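Local coordinates for DNA replication and repair protein RecF (Caldanaerobacter subterraneus subsp. tengcongensis, PDB 5Z69) that acts as a recombination mediator in the RecFOR pathway of DNA repair, where it binds ATP and probably single-stranded DNA, at residues 192-197 and 252-257; 304-309 and 315-320; 115-120 and 148-153; 220-225 and 298-303. All blocks are in the same frame, centred on the assembly; numbering follows the deposited sequence.

Interaction 1: 192-197 and 252-257; sequences KLAEYG and NRLTKS
No flat group comes between Leu193, Ala194 and Leu254, the three residues that touch here. The nearby aromatic ring, that of Tyr196, sits on another side of helix 186-222: the Lys192 carbonyl oxygen lies at its edge and in its plane, Arg199 makes a cation-pi contact with the ring, and the side chain also packs on Gln161 of helix 153-177. The contact itself is made of aliphatic groups. Leu254 CD1 makes all of the close approaches. With CD1 anti to CA (chi2 170°), the leucine is stretched out from helix 243-256, and this methyl comes to 4.1 Å from Leu193 CB. The same methyl lies 4.5 Å from Ala194 CB and 4.4 Å from Ala194 N, so it settles where the two residues adjoin along the helix. Ala194 is short enough to let the backbones come close, its CA lying 8.3 Å from Leu254 CA, and its methyl also packs on Leu250 and Lys251. Leu193 also packs on Thr165 and Arg169 of helix 153-177. A salt bridge from Glu195 to Arg247 adds a polar tie between the same two helices, while Arg253 packs on Leu232 of the second subunit. Such leucine-alanine packing of one helix on another belongs here to the helical arm of RecF, whose helices stand in place of the long coiled coils of its relatives Rad50 and the SMC proteins.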
loop_
_atom_site.group_PDB
_atom_site.type_symbol
_atom_site.label_atom_id
_atom_site.label_comp_id
_atom_site.label_asym_id
_atom_site.label_seq_id
_atom_site.Cartn_x
_atom_site.Cartn_y
_atom_site.Cartn_z
ATOM N N LYS A 192 -20.967 9.805 -8.762
ATOM C CA LYS A 192 -21.205 10.406 -7.450
ATOM C C LYS A 192 -20.143 9.944 -6.455
ATOM O O LYS A 192 -19.599 10.753 -5.697
ATOM C CB LYS A 192 -22.608 10.060 -6.932
ATOM C CG LYS A 192 -22.999 10.880 -5.685
ATOM C CD LYS A 192 -24.422 10.630 -5.252
ATOM C CE LYS A 192 -24.745 11.420 -3.977
ATOM N NZ LYS A 192 -26.196 11.434 -3.705
ATOM N N LEU A 193 -19.832 8.650 -6.475
ATOM C CA LEU A 193 -18.813 8.102 -5.576
ATOM C C LEU A 193 -17.448 8.721 -5.816
ATOM O O LEU A 193 -16.656 8.862 -4.883
ATOM C CB LEU A 193 -18.702 6.580 -5.729
ATOM C CG LEU A 193 -19.815 5.738 -5.106
ATOM C CD1 LEU A 193 -19.614 4.269 -5.459
ATOM C CD2 LEU A 193 -19.903 5.927 -3.585
ATOM N N ALA A 194 -17.163 9.068 -7.069
ATOM C CA ALA A 194 -15.858 9.612 -7.420
ATOM C C ALA A 194 -15.756 11.058 -6.941
ATOM O O ALA A 194 -14.724 11.498 -6.424
ATOM C CB ALA A 194 -15.622 9.513 -8.943
ATOM N N GLU A 195 -16.844 11.797 -7.102
ATOM C CA GLU A 195 -16.880 13.163 -6.608
ATOM C C GLU A 195 -16.710 13.210 -5.096
ATOM O O GLU A 195 -15.883 13.964 -4.584
ATOM C CB GLU A 195 -18.177 13.844 -7.007
ATOM C CG GLU A 195 -18.352 15.214 -6.373
ATOM C CD GLU A 195 -19.746 15.748 -6.584
ATOM O OE1 GLU A 195 -20.018 16.268 -7.685
ATOM O OE2 GLU A 195 -20.574 15.633 -5.656
ATOM N N TYR A 196 -17.487 12.408 -4.375
ATOM C CA TYR A 196 -17.406 12.433 -2.917
ATOM C C TYR A 196 -16.120 11.781 -2.441
ATOM O O TYR A 196 -15.498 12.252 -1.491
ATOM C CB TYR A 196 -18.625 11.756 -2.293
ATOM C CG TYR A 196 -19.816 12.688 -2.210
ATOM C CD1 TYR A 196 -20.154 13.307 -1.019
ATOM C CD2 TYR A 196 -20.578 12.973 -3.337
ATOM C CE1 TYR A 196 -21.236 14.165 -0.944
ATOM C CE2 TYR A 196 -21.652 13.820 -3.278
ATOM C CZ TYR A 196 -21.982 14.415 -2.077
ATOM O OH TYR A 196 -23.056 15.268 -2.025
ATOM N N GLY A 197 -15.703 10.716 -3.121
ATOM C CA GLY A 197 -14.438 10.072 -2.806
ATOM C C GLY A 197 -13.248 11.007 -2.937
ATOM O O GLY A 197 -12.317 10.979 -2.128
ATOM N N ASN A 252 -12.448 6.136 -13.335
ATOM C CA ASN A 252 -11.884 5.128 -14.250
ATOM C C ASN A 252 -11.760 3.769 -13.567
ATOM O O ASN A 252 -12.083 2.723 -14.135
ATOM C CB ASN A 252 -10.509 5.555 -14.768
ATOM C CG ASN A 252 -10.564 6.814 -15.618
ATOM O OD1 ASN A 252 -9.558 7.504 -15.781
ATOM N ND2 ASN A 252 -11.744 7.126 -16.151
ATOM N N ARG A 253 -11.285 3.801 -12.331
ATOM C CA ARG A 253 -11.126 2.596 -11.555
ATOM C C ARG A 253 -12.457 1.912 -11.262
ATOM O O ARG A 253 -12.519 0.694 -11.311
ATOM C CB ARG A 253 -10.365 2.921 -10.272
ATOM C CG ARG A 253 -8.959 3.364 -10.572
ATOM C CD ARG A 253 -8.206 3.896 -9.376
ATOM N NE ARG A 253 -6.799 4.038 -9.727
ATOM C CZ ARG A 253 -5.788 3.663 -8.956
ATOM N NH1 ARG A 253 -6.026 3.146 -7.757
ATOM N NH2 ARG A 253 -4.538 3.818 -9.385
ATOM N N LEU A 254 -13.509 2.679 -10.970
ATOM C CA LEU A 254 -14.835 2.105 -10.722
ATOM C C LEU A 254 -15.318 1.339 -11.950
ATOM O O LEU A 254 -15.838 0.216 -11.855
ATOM C CB LEU A 254 -15.865 3.201 -10.372
ATOM C CG LEU A 254 -15.683 3.984 -9.080
ATOM C CD1 LEU A 254 -16.617 5.175 -8.989
ATOM C CD2 LEU A 254 -15.947 3.028 -7.953
ATOM N N THR A 255 -15.158 1.973 -13.107
ATOM C CA THR A 255 -15.597 1.387 -14.368
ATOM C C THR A 255 -14.867 0.074 -14.650
ATOM O O THR A 255 -15.484 -0.914 -15.037
ATOM C CB THR A 255 -15.385 2.363 -15.544
ATOM O OG1 THR A 255 -16.046 3.603 -15.257
ATOM C CG2 THR A 255 -15.957 1.777 -16.839
ATOM N N LYS A 256 -13.555 0.064 -14.433
ATOM C CA LYS A 256 -12.744 -1.135 -14.654
ATOM C C LYS A 256 -13.002 -2.229 -13.626
ATOM O O LYS A 256 -12.525 -3.357 -13.778
ATOM C CB LYS A 256 -11.259 -0.769 -14.649
ATOM C CG LYS A 256 -10.821 0.017 -15.874
ATOM C CD LYS A 256 -9.616 0.904 -15.587
ATOM N N SER A 257 -13.772 -1.909 -12.588
ATOM C CA SER A 257 -13.941 -2.826 -11.470
ATOM C C SER A 257 -15.230 -3.638 -11.578
ATOM O O SER A 257 -15.515 -4.498 -10.739
ATOM C CB SER A 257 -13.923 -2.035 -10.150
ATOM O OG SER A 257 -13.822 -2.898 -9.036
#

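Interaction 2: 304-309 and 315-320; sequences SELEIL and EKPVLL
Apolar contacts join Leu306 and Leu309, one turn apart on helix 291-313, to Pro317, just before strand 318-321, and Leu319 within it. Leu306 CD1 reaches Pro317 CG at 3.5 Å, tighter than a usual van der Waals contact, the leucine slanting across the proline ring. The same methyl meets Leu319 CD1 at 4.1 Å, and there the two side chains stand at about a right angle. Its place follows from the torsions of Leu306: CG lies opposite the backbone N (chi1 173°), which swings the branch toward the strand although its first bond does not point there. Leu309 CD2 adds a looser contact to Pro317 CB, at 4.5 Å. Backbone hydrogen bonds fix the strand from its two flanks, Val318 pairing with Leu121 and Val123, and Leu319 with Gln344 and Phe346; this is the parallel part of the mixed sheet of the ATPase core, and the hydrophobic run of 318-320 is consistent with a Walker B strand. Salt bridges lie to other sides of the helix and loop: Glu307 with Lys217, Glu305 with Lys302, Lys316 with Glu310. Between the two segments no hydrogen bond forms. All four touching residues are buried, so the attachment of helix to strand rests on buried aliphatic contact, and the polar bonds nearby go to other partners.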
loop_
_atom_site.group_PDB
_atom_site.type_symbol
_atom_site.label_atom_id
_atom_site.label_comp_id
_atom_site.label_asym_id
_atom_site.label_seq_id
_atom_site.Cartn_x
_atom_site.Cartn_y
_atom_site.Cartn_z
ATOM N N SER A 304 -0.642 13.847 19.005
ATOM C CA SER A 304 -0.890 14.623 17.791
ATOM C C SER A 304 -2.373 14.891 17.554
ATOM O O SER A 304 -2.758 15.965 17.071
ATOM C CB SER A 304 -0.303 13.902 16.581
ATOM O OG SER A 304 1.104 13.948 16.627
ATOM N N GLU A 305 -3.200 13.904 17.877
ATOM C CA GLU A 305 -4.644 14.058 17.787
ATOM C C GLU A 305 -5.042 15.246 18.627
ATOM O O GLU A 305 -5.735 16.163 18.172
ATOM C CB GLU A 305 -5.354 12.786 18.265
ATOM C CG GLU A 305 -6.881 12.866 18.190
ATOM C CD GLU A 305 -7.563 11.705 18.888
ATOM O OE1 GLU A 305 -6.977 10.596 18.918
ATOM O OE2 GLU A 305 -8.691 11.909 19.412
ATOM N N LEU A 306 -4.564 15.237 19.862
ATOM C CA LEU A 306 -4.824 16.313 20.800
ATOM C C LEU A 306 -4.373 17.670 20.254
ATOM O O LEU A 306 -5.130 18.639 20.240
ATOM C CB LEU A 306 -4.124 16.001 22.119
ATOM C CG LEU A 306 -4.141 17.102 23.178
ATOM C CD1 LEU A 306 -5.560 17.564 23.458
ATOM C CD2 LEU A 306 -3.458 16.600 24.450
ATOM N N GLU A 307 -3.129 17.733 19.804
ATOM C CA GLU A 307 -2.580 18.977 19.290
ATOM C C GLU A 307 -3.366 19.510 18.085
ATOM O O GLU A 307 -3.729 20.680 18.043
ATOM C CB GLU A 307 -1.111 18.775 18.906
ATOM C CG GLU A 307 -0.518 19.954 18.176
ATOM C CD GLU A 307 0.974 19.775 17.954
ATOM O OE1 GLU A 307 1.395 19.667 16.786
ATOM O OE2 GLU A 307 1.711 19.720 18.960
ATOM N N ILE A 308 -3.605 18.652 17.096
ATOM C CA ILE A 308 -4.382 19.059 15.932
ATOM C C ILE A 308 -5.814 19.492 16.345
ATOM O O ILE A 308 -6.340 20.495 15.862
ATOM C CB ILE A 308 -4.419 17.916 14.883
ATOM C CG1 ILE A 308 -2.997 17.645 14.373
ATOM C CG2 ILE A 308 -5.330 18.278 13.712
ATOM C CD1 ILE A 308 -2.852 16.411 13.464
ATOM N N LEU A 309 -6.436 18.758 17.261
ATOM C CA LEU A 309 -7.797 19.104 17.687
ATOM C C LEU A 309 -7.835 20.521 18.313
ATOM O O LEU A 309 -8.692 21.345 17.953
ATOM C CB LEU A 309 -8.345 18.028 18.656
ATOM C CG LEU A 309 -9.661 18.266 19.437
ATOM C CD1 LEU A 309 -10.677 18.867 18.546
ATOM C CD2 LEU A 309 -10.239 16.956 20.008
ATOM N N GLU A 315 -10.589 25.175 20.797
ATOM C CA GLU A 315 -11.041 24.751 22.111
ATOM C C GLU A 315 -10.003 23.877 22.800
ATOM O O GLU A 315 -9.223 23.175 22.149
ATOM C CB GLU A 315 -12.370 23.973 21.998
ATOM C CG GLU A 315 -13.503 24.719 21.303
ATOM C CD GLU A 315 -14.552 25.274 22.276
ATOM O OE1 GLU A 315 -15.576 25.803 21.784
ATOM O OE2 GLU A 315 -14.366 25.205 23.524
ATOM N N LYS A 316 -10.001 23.892 24.124
ATOM C CA LYS A 316 -9.190 22.928 24.864
ATOM C C LYS A 316 -10.076 21.802 25.406
ATOM O O LYS A 316 -11.006 22.053 26.205
ATOM C CB LYS A 316 -8.437 23.609 26.009
ATOM C CG LYS A 316 -7.553 22.670 26.821
ATOM C CD LYS A 316 -6.760 23.411 27.915
ATOM C CE LYS A 316 -5.682 24.299 27.346
ATOM N NZ LYS A 316 -4.595 23.477 26.723
ATOM N N PRO A 317 -9.798 20.566 24.977
ATOM C CA PRO A 317 -10.661 19.423 25.303
ATOM C C PRO A 317 -10.440 18.874 26.688
ATOM O O PRO A 317 -9.453 19.209 27.351
ATOM C CB PRO A 317 -10.253 18.374 24.271
ATOM C CG PRO A 317 -8.821 18.681 24.008
ATOM C CD PRO A 317 -8.733 20.183 24.025
ATOM N N VAL A 318 -11.368 18.026 27.116
ATOM C CA VAL A 318 -11.209 17.264 28.333
ATOM C C VAL A 318 -10.394 16.013 28.012
ATOM O O VAL A 318 -10.563 15.424 26.955
ATOM C CB VAL A 318 -12.581 16.886 28.940
ATOM C CG1 VAL A 318 -12.384 15.866 30.034
ATOM C CG2 VAL A 318 -13.307 18.173 29.468
ATOM N N LEU A 319 -9.526 15.598 28.925
ATOM C CA LEU A 319 -8.672 14.448 28.672
ATOM C C LEU A 319 -9.176 13.224 29.450
ATOM O O LEU A 319 -9.434 13.306 30.655
ATOM C CB LEU A 319 -7.207 14.797 29.027
ATOM C CG LEU A 319 -6.358 15.476 27.944
ATOM C CD1 LEU A 319 -7.135 16.408 27.053
ATOM C CD2 LEU A 319 -5.150 16.191 28.537
ATOM N N LEU A 320 -9.332 12.094 28.758
ATOM C CA LEU A 320 -9.705 10.833 29.388
ATOM C C LEU A 320 -8.564 9.790 29.315
ATOM O O LEU A 320 -8.130 9.399 28.213
ATOM C CB LEU A 320 -10.983 10.291 28.727
ATOM C CG LEU A 320 -12.137 11.316 28.663
ATOM C CD1 LEU A 320 -13.272 10.693 27.898
ATOM C CD2 LEU A 320 -12.545 11.728 30.040
#

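Interaction 3: 115-120 and 148-153; sequences EILGHF and ISVIDK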
loop_
_atom_site.group_PDB
_atom_site.type_symbol
_atom_site.label_atom_id
_atom_site.label_comp_id
_atom_site.label_asym_id
_atom_site.label_seq_id
_atom_site.Cartn_x
_atom_site.Cartn_y
_atom_site.Cartn_z
ATOM N N GLU A 115 -24.791 14.656 14.825
ATOM C CA GLU A 115 -24.880 16.063 15.163
ATOM C C GLU A 115 -24.408 16.326 16.583
ATOM O O GLU A 115 -24.290 17.478 16.996
ATOM C CB GLU A 115 -26.311 16.571 14.968
ATOM C CG GLU A 115 -26.692 16.690 13.498
ATOM C CD GLU A 115 -28.159 17.005 13.304
ATOM O OE1 GLU A 115 -28.699 17.831 14.073
ATOM O OE2 GLU A 115 -28.784 16.406 12.399
ATOM N N ILE A 116 -24.140 15.261 17.334
ATOM C CA ILE A 116 -23.569 15.426 18.663
ATOM C C ILE A 116 -22.082 15.893 18.649
ATOM O O ILE A 116 -21.619 16.506 19.619
ATOM C CB ILE A 116 -23.688 14.133 19.473
ATOM C CG1 ILE A 116 -23.650 14.447 20.971
ATOM C CG2 ILE A 116 -22.548 13.167 19.107
ATOM C CD1 ILE A 116 -23.886 13.233 21.851
ATOM N N LEU A 117 -21.328 15.622 17.579
ATOM C CA LEU A 117 -19.921 16.090 17.499
ATOM C C LEU A 117 -19.816 17.637 17.368
ATOM O O LEU A 117 -20.702 18.231 16.766
ATOM C CB LEU A 117 -19.235 15.449 16.286
ATOM C CG LEU A 117 -19.506 13.984 15.865
ATOM C CD1 LEU A 117 -18.965 13.731 14.481
ATOM C CD2 LEU A 117 -18.894 12.981 16.803
ATOM N N GLY A 118 -18.805 18.347 17.869
ATOM C CA GLY A 118 -18.122 18.210 19.125
ATOM C C GLY A 118 -18.687 19.376 19.962
ATOM O O GLY A 118 -18.104 20.464 20.140
ATOM N N HIS A 119 -19.895 19.160 20.455
ATOM C CA HIS A 119 -20.472 20.023 21.475
ATOM C C HIS A 119 -19.617 19.908 22.725
ATOM O O HIS A 119 -19.466 20.857 23.485
ATOM C CB HIS A 119 -21.935 19.623 21.755
ATOM C CG HIS A 119 -22.887 20.063 20.688
ATOM N ND1 HIS A 119 -23.381 21.352 20.617
ATOM C CD2 HIS A 119 -23.431 19.390 19.642
ATOM C CE1 HIS A 119 -24.177 21.457 19.564
ATOM N NE2 HIS A 119 -24.224 20.280 18.957
ATOM N N PHE A 120 -19.086 18.713 22.934
ATOM C CA PHE A 120 -18.207 18.398 24.069
ATOM C C PHE A 120 -16.982 17.666 23.547
ATOM O O PHE A 120 -17.093 16.527 23.081
ATOM C CB PHE A 120 -18.948 17.538 25.096
ATOM C CG PHE A 120 -18.087 17.030 26.236
ATOM C CD1 PHE A 120 -17.349 17.907 27.020
ATOM C CD2 PHE A 120 -18.079 15.680 26.565
ATOM C CE1 PHE A 120 -16.582 17.448 28.088
ATOM C CE2 PHE A 120 -17.319 15.208 27.645
ATOM C CZ PHE A 120 -16.551 16.097 28.393
ATOM N N ILE A 148 -11.134 13.223 12.047
ATOM C CA ILE A 148 -11.468 14.323 11.146
ATOM C C ILE A 148 -12.896 14.838 11.335
ATOM O O ILE A 148 -13.101 16.046 11.383
ATOM C CB ILE A 148 -11.279 13.935 9.695
ATOM C CG1 ILE A 148 -9.801 13.509 9.451
ATOM C CG2 ILE A 148 -11.689 15.119 8.801
ATOM C CD1 ILE A 148 -9.523 12.952 8.072
ATOM N N SER A 149 -13.862 13.916 11.422
ATOM C CA SER A 149 -15.261 14.238 11.583
ATOM C C SER A 149 -15.509 15.104 12.816
ATOM O O SER A 149 -16.336 16.003 12.781
ATOM C CB SER A 149 -16.096 12.957 11.671
ATOM O OG SER A 149 -15.963 12.209 10.471
ATOM N N VAL A 150 -14.774 14.844 13.888
ATOM C CA VAL A 150 -14.941 15.624 15.104
ATOM C C VAL A 150 -14.618 17.089 14.833
ATOM O O VAL A 150 -15.282 17.987 15.343
ATOM C CB VAL A 150 -14.045 15.089 16.254
ATOM C CG1 VAL A 150 -13.884 16.153 17.354
ATOM C CG2 VAL A 150 -14.669 13.817 16.835
ATOM N N ILE A 151 -13.612 17.346 14.002
ATOM C CA ILE A 151 -13.228 18.730 13.836
ATOM C C ILE A 151 -13.771 19.340 12.548
ATOM O O ILE A 151 -13.744 20.551 12.387
ATOM C CB ILE A 151 -11.694 18.884 13.932
ATOM C CG1 ILE A 151 -10.962 18.224 12.781
ATOM C CG2 ILE A 151 -11.202 18.219 15.196
ATOM C CD1 ILE A 151 -9.448 18.236 12.990
ATOM N N ASP A 152 -14.338 18.527 11.665
ATOM C CA ASP A 152 -14.707 19.037 10.336
ATOM C C ASP A 152 -16.060 18.487 9.892
ATOM O O ASP A 152 -16.175 17.360 9.388
ATOM C CB ASP A 152 -13.600 18.695 9.308
ATOM C CG ASP A 152 -13.902 19.202 7.888
ATOM O OD1 ASP A 152 -13.012 19.068 7.012
ATOM O OD2 ASP A 152 -15.007 19.716 7.625
ATOM N N LYS A 153 -17.074 19.325 10.044
ATOM C CA LYS A 153 -18.456 18.949 9.771
ATOM C C LYS A 153 -18.719 18.673 8.286
ATOM O O LYS A 153 -19.549 17.834 7.943
ATOM C CB LYS A 153 -19.394 20.051 10.289
ATOM C CG LYS A 153 -20.803 19.582 10.599
#
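Leu117 reaches helix 137-151 with both of its methyl groups, which part over Ser149 and Val150. Its CB points toward the helix from a CA that is 5.5 Å from Val150 CA. CG stands beside the backbone N and anti to the carbonyl carbon, at a chi1 of -38° that is well short of the staggered position, and CD1 continues the chain away from CA. CD1 comes to rest on Ser149, 3.9 Å from its carbonyl O and 4.1 Å from its CB. The other branch, CD2, meets Val150 CG2 at 4.3 Å. The contact thus sets the loop before strand 122-125, an outer strand of the ATPase core sheet, against the C-terminal part of helix 137-151. Met55, at the end of the helix that follows the P-loop, packs on both Leu117 and Val150. The peptide bond between Leu117 and Gly118 is cis, which turns the backbone sharply there; Gly118 N lies 4.3 Å from Val150 O, and no hydrogen bond joins the two segments. Ser149 OG is engaged within its own helix by Asp145 O. Just beyond, Asp152 is the N-cap of helix 153-177, its OD2 accepting a hydrogen bond from Tyr155 N.

Interaction 4: 220-225 and 298-303; sequences MEISNE and ALCLKL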
loop_
_atom_site.group_PDB
_atom_site.type_symbol
_atom_site.label_atom_id
_atom_site.label_comp_id
_atom_site.label_asym_id
_atom_site.label_seq_id
_atom_site.Cartn_x
_atom_site.Cartn_y
_atom_site.Cartn_z
ATOM N N MET A 220 10.469 12.600 17.715
ATOM C CA MET A 220 11.866 13.014 17.746
ATOM C C MET A 220 12.265 13.471 19.144
ATOM O O MET A 220 13.448 13.535 19.469
ATOM C CB MET A 220 12.123 14.131 16.728
ATOM C CG MET A 220 13.593 14.330 16.351
ATOM S SD MET A 220 14.387 12.843 15.680
ATOM C CE MET A 220 15.849 13.538 14.909
ATOM N N GLU A 221 11.270 13.778 19.973
ATOM C CA GLU A 221 11.527 14.294 21.314
ATOM C C GLU A 221 11.728 13.192 22.352
ATOM O O GLU A 221 12.519 13.357 23.278
ATOM C CB GLU A 221 10.382 15.203 21.777
ATOM C CG GLU A 221 10.187 16.484 20.969
ATOM C CD GLU A 221 11.424 17.352 20.922
ATOM O OE1 GLU A 221 12.092 17.499 21.970
ATOM O OE2 GLU A 221 11.734 17.880 19.831
ATOM N N ILE A 222 11.015 12.078 22.213
ATOM C CA ILE A 222 11.057 11.040 23.242
ATOM C C ILE A 222 11.754 9.739 22.823
ATOM O O ILE A 222 11.992 8.862 23.656
ATOM C CB ILE A 222 9.638 10.686 23.725
ATOM C CG1 ILE A 222 8.801 10.136 22.574
ATOM C CG2 ILE A 222 8.957 11.905 24.337
ATOM C CD1 ILE A 222 7.448 9.623 23.015
ATOM N N SER A 223 12.068 9.618 21.537
ATOM C CA SER A 223 12.718 8.417 21.020
ATOM C C SER A 223 13.840 8.753 20.048
ATOM O O SER A 223 14.633 7.885 19.683
ATOM C CB SER A 223 11.694 7.513 20.333
ATOM O OG SER A 223 10.804 6.946 21.273
ATOM N N ASN A 224 13.890 10.015 19.630
ATOM C CA ASN A 224 14.867 10.487 18.648
ATOM C C ASN A 224 14.834 9.697 17.336
ATOM O O ASN A 224 15.855 9.569 16.659
ATOM C CB ASN A 224 16.281 10.452 19.242
ATOM C CG ASN A 224 17.190 11.505 18.646
ATOM O OD1 ASN A 224 17.257 12.634 19.139
ATOM N ND2 ASN A 224 17.897 11.144 17.578
ATOM N N GLU A 225 13.660 9.173 16.988
ATOM C CA GLU A 225 13.474 8.431 15.738
ATOM C C GLU A 225 12.694 9.252 14.712
ATOM O O GLU A 225 12.019 10.226 15.058
ATOM C CB GLU A 225 12.770 7.100 16.002
ATOM C CG GLU A 225 13.631 6.111 16.765
ATOM C CD GLU A 225 12.833 4.977 17.362
ATOM O OE1 GLU A 225 11.608 5.140 17.540
ATOM O OE2 GLU A 225 13.426 3.921 17.660
ATOM N N ALA A 298 1.999 4.896 19.254
ATOM C CA ALA A 298 0.612 5.100 19.653
ATOM C C ALA A 298 0.467 6.395 20.445
ATOM O O ALA A 298 -0.468 7.167 20.224
ATOM C CB ALA A 298 0.123 3.936 20.469
ATOM N N LEU A 299 1.409 6.621 21.361
ATOM C CA LEU A 299 1.414 7.802 22.217
ATOM C C LEU A 299 1.547 9.081 21.394
ATOM O O LEU A 299 0.808 10.050 21.604
ATOM C CB LEU A 299 2.549 7.708 23.246
ATOM C CG LEU A 299 2.753 8.890 24.197
ATOM C CD1 LEU A 299 1.446 9.261 24.855
ATOM C CD2 LEU A 299 3.785 8.579 25.268
ATOM N N CYS A 300 2.495 9.069 20.458
ATOM C CA CYS A 300 2.734 10.198 19.559
ATOM C C CYS A 300 1.521 10.486 18.674
ATOM O O CYS A 300 1.184 11.639 18.418
ATOM C CB CYS A 300 3.955 9.921 18.672
ATOM S SG CYS A 300 5.551 9.922 19.536
ATOM N N LEU A 301 0.910 9.417 18.173
ATOM C CA LEU A 301 -0.315 9.510 17.395
ATOM C C LEU A 301 -1.408 10.255 18.175
ATOM O O LEU A 301 -2.058 11.158 17.646
ATOM C CB LEU A 301 -0.794 8.111 17.017
ATOM C CG LEU A 301 -2.107 8.022 16.250
ATOM C CD1 LEU A 301 -1.900 8.432 14.801
ATOM C CD2 LEU A 301 -2.697 6.620 16.357
ATOM N N LYS A 302 -1.586 9.881 19.439
ATOM C CA LYS A 302 -2.656 10.463 20.269
ATOM C C LYS A 302 -2.288 11.877 20.732
ATOM O O LYS A 302 -3.142 12.767 20.787
ATOM C CB LYS A 302 -2.956 9.565 21.471
ATOM C CG LYS A 302 -3.403 8.129 21.114
ATOM C CD LYS A 302 -4.760 8.091 20.405
ATOM C CE LYS A 302 -5.854 8.624 21.348
ATOM N NZ LYS A 302 -7.251 8.570 20.780
ATOM N N LEU A 303 -1.016 12.081 21.062
ATOM C CA LEU A 303 -0.530 13.416 21.389
ATOM C C LEU A 303 -0.788 14.362 20.219
ATOM O O LEU A 303 -1.148 15.516 20.417
ATOM C CB LEU A 303 0.963 13.385 21.744
ATOM C CG LEU A 303 1.313 12.829 23.128
ATOM C CD1 LEU A 303 2.822 12.812 23.331
ATOM C CD2 LEU A 303 0.631 13.643 24.227
#
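Ile222 CD1 touches Cys300 SG at 4.0 Å and Leu299 CD2 at 4.4 Å, and these two contacts make up the first shell. They are a helix-to-helix contact in which the last turn of the long helix 186-222 meets helix 291-313, the latter a helix of the RecF ATPase core. The isoleucine methyl approaches across neighbouring residues, and from it the directions to the sulfur and to Leu299 CD2 stand at about a right angle. It gets there because CG1 is held between the backbone N and the carbonyl carbon (chi1 62°) while CD1 is extended anti to CA, so that the side chain projects from the helix end like a short rod. Cys300 presents its sulfur from beside its own backbone N, and it too points toward helix 186-222. In the next shell, Thr296, one turn before Cys300, packs on both Ile222 and Ser223, and Tyr335 also packs on Ile222. Phe218, one turn before Ile222, lies against Cys300 and Leu303, while Met215 and Leu211 continue the contact along the helix through Leu301. No hydrogen bond crosses between the two segments. Ser223 is where the chain leaves helical geometry, so the contact falls at the very end of helix 186-222. The turn that carries Leu299 and Cys300 is regular, with Leu303 N bonded to Leu299 O at 2.8 Å.

How the interactions relate
Interactions 2 and 3 belong to one continuous core: Leu309 CD1 lies 3.5 Å from Ile151 CG2, and Val318 CG2 lies 3.6 Å from Phe120 CE1; the centres of the two contacts are about 13 Å apart. Interaction 4 adjoins interaction 2 along helix 291-313, which carries 298-303 and 304-309 in succession; their centres are about 16 Å apart. Interaction 1 stands off in the helical arm, its centre about 37 Å from that of interaction 4, yet the two share helix 186-222, which therefore links arm and ATPase core. Interactions 1 and 3 come no nearer than about 10 Å between nearest atoms. All four contacts lie away from the ATP site, where the bound ATP analogue sits.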